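Local structure of ParA (Salmonella enterica subsp. enterica serovar Newport str. SL317, 3EZF) at residues Q179-N184 with E234-N239; F262-L267 with L298-E303. The protein probably acts as an ATPase in DNA partition and, with ADP bound, as a transcriptional regulator that binds DNA through a winged helix-turn-helix domain. All blocks are in the same frame, centred on the assembly; numbering follows the deposited sequence.

Interaction 1. Residues Q179-N184 with E234-N239. Unlike the reference sequence in segment 179-184: Asn-184 (reference Asp). Unlike the reference sequence in segment 234-239: Ile-235 (reference Val), Arg-238 (reference Lys), Asn-239 (reference Lys).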
loop_
_atom_site.group_PDB
_atom_site.type_symbol
_atom_site.label_atom_id
_atom_site.label_comp_id
_atom_site.label_asym_id
_atom_site.label_seq_id
_atom_site.Cartn_x
_atom_site.Cartn_y
_atom_site.Cartn_z
ATOM N N GLN A 179 5.988 19.038 2.864
ATOM C CA GLN A 179 5.747 20.469 2.806
ATOM C C GLN A 179 6.643 21.224 3.793
ATOM O O GLN A 179 7.260 22.227 3.422
ATOM C CB GLN A 179 4.274 20.748 3.087
ATOM C CG GLN A 179 3.327 20.176 2.028
ATOM C CD GLN A 179 1.870 20.110 2.493
ATOM O OE1 GLN A 179 1.019 19.524 1.816
ATOM N NE2 GLN A 179 1.581 20.707 3.650
ATOM N N ALA A 180 6.734 20.741 5.032
ATOM C CA ALA A 180 7.570 21.392 6.036
ATOM C C ALA A 180 9.010 21.520 5.563
ATOM O O ALA A 180 9.665 22.535 5.805
ATOM C CB ALA A 180 7.521 20.636 7.320
ATOM N N MET A 181 9.510 20.506 4.870
ATOM C CA MET A 181 10.885 20.547 4.379
ATOM C C MET A 181 11.089 21.657 3.359
ATOM O O MET A 181 12.124 22.307 3.324
ATOM C CB MET A 181 11.249 19.224 3.722
ATOM C CG MET A 181 11.198 18.026 4.633
ATOM S SD MET A 181 11.320 16.446 3.665
ATOM C CE MET A 181 13.040 16.415 3.420
ATOM N N LEU A 182 10.097 21.853 2.509
ATOM C CA LEU A 182 10.188 22.870 1.469
ATOM C C LEU A 182 9.997 24.296 1.991
ATOM O O LEU A 182 10.519 25.248 1.404
ATOM C CB LEU A 182 9.170 22.573 0.357
ATOM C CG LEU A 182 9.454 21.330 -0.501
ATOM C CD1 LEU A 182 8.317 21.098 -1.509
ATOM C CD2 LEU A 182 10.780 21.524 -1.223
ATOM N N ASN A 183 9.280 24.444 3.104
ATOM C CA ASN A 183 9.020 25.770 3.652
ATOM C C ASN A 183 10.090 26.349 4.567
ATOM O O ASN A 183 9.850 27.356 5.234
ATOM C CB ASN A 183 7.679 25.785 4.380
ATOM C CG ASN A 183 6.544 25.339 3.500
ATOM O OD1 ASN A 183 6.504 25.666 2.319
ATOM N ND2 ASN A 183 5.606 24.596 4.074
ATOM N N ASN A 184 11.267 25.736 4.599
ATOM C CA ASN A 184 12.348 26.235 5.443
ATOM C C ASN A 184 11.819 26.820 6.773
ATOM O O ASN A 184 12.132 27.958 7.127
ATOM C CB ASN A 184 13.120 27.309 4.680
ATOM C CG ASN A 184 14.528 27.487 5.187
ATOM O OD1 ASN A 184 14.843 27.127 6.314
ATOM N ND2 ASN A 184 15.389 28.055 4.353
ATOM N N GLU A 234 19.495 16.380 1.335
ATOM C CA GLU A 234 19.928 16.717 2.681
ATOM C C GLU A 234 18.901 17.609 3.353
ATOM O O GLU A 234 19.119 18.062 4.478
ATOM C CB GLU A 234 21.270 17.446 2.664
ATOM C CG GLU A 234 22.407 16.685 2.011
ATOM C CD GLU A 234 23.757 17.410 2.122
ATOM O OE1 GLU A 234 23.770 18.624 2.417
ATOM O OE2 GLU A 234 24.811 16.769 1.905
ATOM N N ILE A 235 17.786 17.868 2.672
ATOM C CA ILE A 235 16.746 18.727 3.234
ATOM C C ILE A 235 16.170 18.183 4.538
ATOM O O ILE A 235 16.052 18.917 5.508
ATOM C CB ILE A 235 15.566 18.939 2.263
ATOM C CG1 ILE A 235 16.068 19.246 0.850
ATOM C CG2 ILE A 235 14.713 20.088 2.770
ATOM C CD1 ILE A 235 17.023 20.418 0.777
ATOM N N LEU A 236 15.816 16.899 4.554
ATOM C CA LEU A 236 15.242 16.267 5.751
ATOM C C LEU A 236 16.098 16.496 7.001
ATOM O O LEU A 236 15.572 16.806 8.051
ATOM C CB LEU A 236 15.054 14.749 5.533
ATOM C CG LEU A 236 13.997 13.973 6.343
ATOM C CD1 LEU A 236 14.383 12.511 6.366
ATOM C CD2 LEU A 236 13.886 14.473 7.754
ATOM N N ARG A 237 17.414 16.346 6.889
ATOM C CA ARG A 237 18.290 16.528 8.041
ATOM C C ARG A 237 18.423 17.991 8.419
ATOM O O ARG A 237 18.544 18.321 9.588
ATOM C CB ARG A 237 19.696 15.971 7.758
ATOM C CG ARG A 237 20.228 14.914 8.757
ATOM C CD ARG A 237 20.539 15.397 10.185
ATOM N NE ARG A 237 20.607 14.233 11.085
ATOM C CZ ARG A 237 21.037 14.233 12.352
ATOM N NH1 ARG A 237 21.468 15.345 12.937
ATOM N NH2 ARG A 237 21.027 13.102 13.046
ATOM N N ARG A 238 18.396 18.872 7.433
ATOM C CA ARG A 238 18.568 20.282 7.710
ATOM C C ARG A 238 17.326 21.090 8.061
ATOM O O ARG A 238 17.388 21.957 8.920
ATOM C CB ARG A 238 19.257 20.953 6.524
ATOM C CG ARG A 238 20.135 22.115 6.931
ATOM C CD ARG A 238 20.226 23.176 5.841
ATOM N NE ARG A 238 18.969 23.909 5.687
ATOM C CZ ARG A 238 18.899 25.219 5.460
ATOM N NH1 ARG A 238 20.016 25.933 5.359
ATOM N NH2 ARG A 238 17.716 25.817 5.342
ATOM N N ASN A 239 16.199 20.817 7.413
ATOM C CA ASN A 239 14.999 21.609 7.651
ATOM C C ASN A 239 13.999 21.094 8.680
ATOM O O ASN A 239 13.066 21.807 9.045
ATOM C CB ASN A 239 14.301 21.879 6.308
ATOM C CG ASN A 239 15.142 22.741 5.377
ATOM O OD1 ASN A 239 14.793 22.940 4.217
ATOM N ND2 ASN A 239 16.253 23.257 5.888
#
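Met-181 lies across the first turn of helix 235-241, joining it to the end of helix 177-182 within the P-loop NTPase fold of ParA. The arrangement illustrates how one long, flexible side chain can join two short helices. Its CG stands anti to the carbonyl carbon (chi1 -62°), and a bend at chi3 (80°) swings the terminal methyl in beside Ile-235 and Leu-236. Met-181 CE lies 3.4 Å from Leu-236 CB and 3.8 Å from Ile-235 CB, so the methyl touches the roots of both side chains rather than their ends. The base of Met-181 has its own neighbour, since Met-181 CB is 3.7 Å from Ile-235 CG2. That branch of the isoleucine faces the methionine, while its CG1 arm leads elsewhere; Trp-219 of helix 219-226 packs against both residues. Closer to the backbone, Asn-239 comes in from the next turn, with its CA 5.4 Å from Met-181 CA, the closest CA pair between the two segments. Asn-239 CB lies 3.7 Å from Met-181 O, a carbonyl in the last turn of helix 177-182. The buried patch gives way at the surface to a polar edge, where Asn-184 meets Arg-238. The amide and guanidinium planes are turned 59° apart, and Asn-184 CG sits at the guanidinium edge, near its plane, 3.6 Å from Arg-238 NH2.

Interaction 2. Residues F262-L267 with L298-E303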
loop_
_atom_site.group_PDB
_atom_site.type_symbol
_atom_site.label_atom_id
_atom_site.label_comp_id
_atom_site.label_asym_id
_atom_site.label_seq_id
_atom_site.Cartn_x
_atom_site.Cartn_y
_atom_site.Cartn_z
ATOM N N PHE A 262 12.055 11.125 -1.307
ATOM C CA PHE A 262 11.758 10.931 0.107
ATOM C C PHE A 262 12.626 9.823 0.683
ATOM O O PHE A 262 13.208 9.992 1.757
ATOM C CB PHE A 262 10.270 10.607 0.315
ATOM C CG PHE A 262 9.337 11.751 -0.036
ATOM C CD1 PHE A 262 7.958 11.569 -0.028
ATOM C CD2 PHE A 262 9.839 13.004 -0.385
ATOM C CE1 PHE A 262 7.099 12.614 -0.359
ATOM C CE2 PHE A 262 8.982 14.053 -0.718
ATOM C CZ PHE A 262 7.612 13.850 -0.706
ATOM N N LEU A 263 12.711 8.695 -0.029
ATOM C CA LEU A 263 13.538 7.555 0.396
ATOM C C LEU A 263 14.986 8.021 0.578
ATOM O O LEU A 263 15.604 7.786 1.617
ATOM C CB LEU A 263 13.521 6.465 -0.670
ATOM C CG LEU A 263 13.543 4.990 -0.268
ATOM C CD1 LEU A 263 14.613 4.719 0.759
ATOM C CD2 LEU A 263 12.178 4.627 0.278
ATOM N N LEU A 264 15.507 8.678 -0.459
ATOM C CA LEU A 264 16.865 9.208 -0.479
ATOM C C LEU A 264 17.114 10.160 0.700
ATOM O O LEU A 264 18.139 10.068 1.378
ATOM C CB LEU A 264 17.123 9.938 -1.805
ATOM C CG LEU A 264 17.539 9.212 -3.099
ATOM C CD1 LEU A 264 19.007 8.903 -3.046
ATOM C CD2 LEU A 264 16.741 7.954 -3.300
ATOM N N ASN A 265 16.184 11.077 0.942
ATOM C CA ASN A 265 16.323 12.010 2.050
ATOM C C ASN A 265 16.308 11.217 3.344
ATOM O O ASN A 265 17.082 11.510 4.257
ATOM C CB ASN A 265 15.193 13.042 2.043
ATOM C CG ASN A 265 15.613 14.361 1.417
ATOM O OD1 ASN A 265 16.417 15.105 1.976
ATOM N ND2 ASN A 265 15.075 14.648 0.252
ATOM N N GLY A 266 15.438 10.212 3.429
ATOM C CA GLY A 266 15.394 9.396 4.628
ATOM C C GLY A 266 16.732 8.720 4.919
ATOM O O GLY A 266 17.316 8.915 5.977
ATOM N N LEU A 267 17.216 7.916 3.980
ATOM C CA LEU A 267 18.485 7.232 4.158
ATOM C C LEU A 267 19.609 8.198 4.457
ATOM O O LEU A 267 20.530 7.870 5.205
ATOM C CB LEU A 267 18.867 6.467 2.893
ATOM C CG LEU A 267 18.132 5.185 2.546
ATOM C CD1 LEU A 267 18.800 4.570 1.356
ATOM C CD2 LEU A 267 18.174 4.223 3.718
ATOM N N LEU A 298 22.345 4.242 -1.733
ATOM C CA LEU A 298 23.398 4.907 -0.973
ATOM C C LEU A 298 24.466 5.504 -1.877
ATOM O O LEU A 298 25.199 6.399 -1.469
ATOM C CB LEU A 298 24.048 3.936 0.014
ATOM C CG LEU A 298 23.226 3.527 1.240
ATOM C CD1 LEU A 298 23.962 2.452 2.019
ATOM C CD2 LEU A 298 22.995 4.734 2.123
ATOM N N GLU A 299 24.557 5.017 -3.109
ATOM C CA GLU A 299 25.552 5.552 -4.023
ATOM C C GLU A 299 25.105 6.897 -4.593
ATOM O O GLU A 299 25.896 7.841 -4.648
ATOM C CB GLU A 299 25.855 4.557 -5.147
ATOM C CG GLU A 299 27.008 3.618 -4.833
ATOM C CD GLU A 299 27.441 2.796 -6.041
ATOM O OE1 GLU A 299 28.448 2.054 -5.932
ATOM O OE2 GLU A 299 26.774 2.893 -7.099
ATOM N N GLN A 300 23.842 6.992 -5.007
ATOM C CA GLN A 300 23.334 8.251 -5.549
ATOM C C GLN A 300 23.620 9.368 -4.552
ATOM O O GLN A 300 24.000 10.471 -4.938
ATOM C CB GLN A 300 21.833 8.180 -5.794
ATOM C CG GLN A 300 21.409 7.113 -6.761
ATOM C CD GLN A 300 19.964 7.281 -7.173
ATOM O OE1 GLN A 300 19.374 6.401 -7.804
ATOM N NE2 GLN A 300 19.383 8.424 -6.825
ATOM N N LEU A 301 23.437 9.074 -3.269
ATOM C CA LEU A 301 23.688 10.048 -2.229
ATOM C C LEU A 301 25.145 10.465 -2.256
ATOM O O LEU A 301 25.499 11.512 -1.725
ATOM C CB LEU A 301 23.350 9.465 -0.861
ATOM C CG LEU A 301 21.876 9.281 -0.536
ATOM C CD1 LEU A 301 21.742 8.568 0.795
ATOM C CD2 LEU A 301 21.199 10.638 -0.486
ATOM N N GLU A 302 25.996 9.642 -2.860
ATOM C CA GLU A 302 27.411 9.979 -2.944
ATOM C C GLU A 302 27.658 10.945 -4.105
ATOM O O GLU A 302 28.422 11.909 -3.973
ATOM C CB GLU A 302 28.257 8.724 -3.140
ATOM C CG GLU A 302 28.247 7.735 -1.982
ATOM C CD GLU A 302 29.199 6.578 -2.234
ATOM O OE1 GLU A 302 29.243 5.633 -1.422
ATOM O OE2 GLU A 302 29.915 6.615 -3.261
ATOM N N GLU A 303 27.006 10.694 -5.238
ATOM C CA GLU A 303 27.166 11.554 -6.413
ATOM C C GLU A 303 26.573 12.940 -6.214
ATOM O O GLU A 303 27.034 13.907 -6.824
ATOM C CB GLU A 303 26.516 10.921 -7.646
ATOM C CG GLU A 303 27.086 9.570 -8.026
ATOM C CD GLU A 303 26.324 8.942 -9.162
ATOM O OE1 GLU A 303 26.454 9.436 -10.307
ATOM O OE2 GLU A 303 25.586 7.964 -8.902
#
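Two helices of the P-loop NTPase domain, 261-267 and 294-303, meet almost at right angles where Leu-264 and Leu-267 face Leu-301, Leu-298 and Gln-300. The short segments cross at -83° with their axes 10.0 Å apart, a geometry that confines the contact to a few side chains around the crossing point. Leu-301 is central. Leu-301 CD2 lies 3.8 Å from Leu-264 CD1, while Leu-301 CD1 reaches over towards the next turn, 4.1 Å from Leu-267 CB. Leu-264 and Leu-301 run alongside each other, pointing opposite ways, and Leu-301 CD2 also lies 3.6 Å from Leu-264 O. Gln-300 meets the other flank of Leu-264, lying nearly perpendicular to it; with its chain stretched out (chi2 -168°), Gln-300 NE2 comes to 3.8 Å from Leu-264 CD1. The methyl is thus bordered by the amide end of Gln-300 as well as by Leu-301, at the less buried margin of the patch. One turn on, Leu-267 CD1 lies 4.3 Å from Leu-298 CD2. Around this apolar seam, Tyr-233 touches both Leu-264 and Leu-301, Phe-115 of strand 112-116 lies against Leu-267 from the central parallel sheet, and on the side of helix 294-303 Tyr-7 of the second subunit packs on Leu-298.

Overall arrangement
Helix 261-267 is the element that brings the two contacts together, their centres about 15 Å apart in the same NTPase domain. It supplies one half of interaction 2 and also reaches interaction 1, where Asn-265 OD1 lies 3.2 Å from Leu-236 N, a probable hydrogen bond at the start of helix 235-241. Both contacts have buried centres, but their chemistry differs. Interaction 1 centres on one methionine set against aliphatic groups and a buried asparagine and runs out to a polar pair at the surface, whereas interaction 2 is chiefly leucine against leucine, with one glutamine at its margin. Their surroundings differ too: the second subunit touches interaction 2 alone.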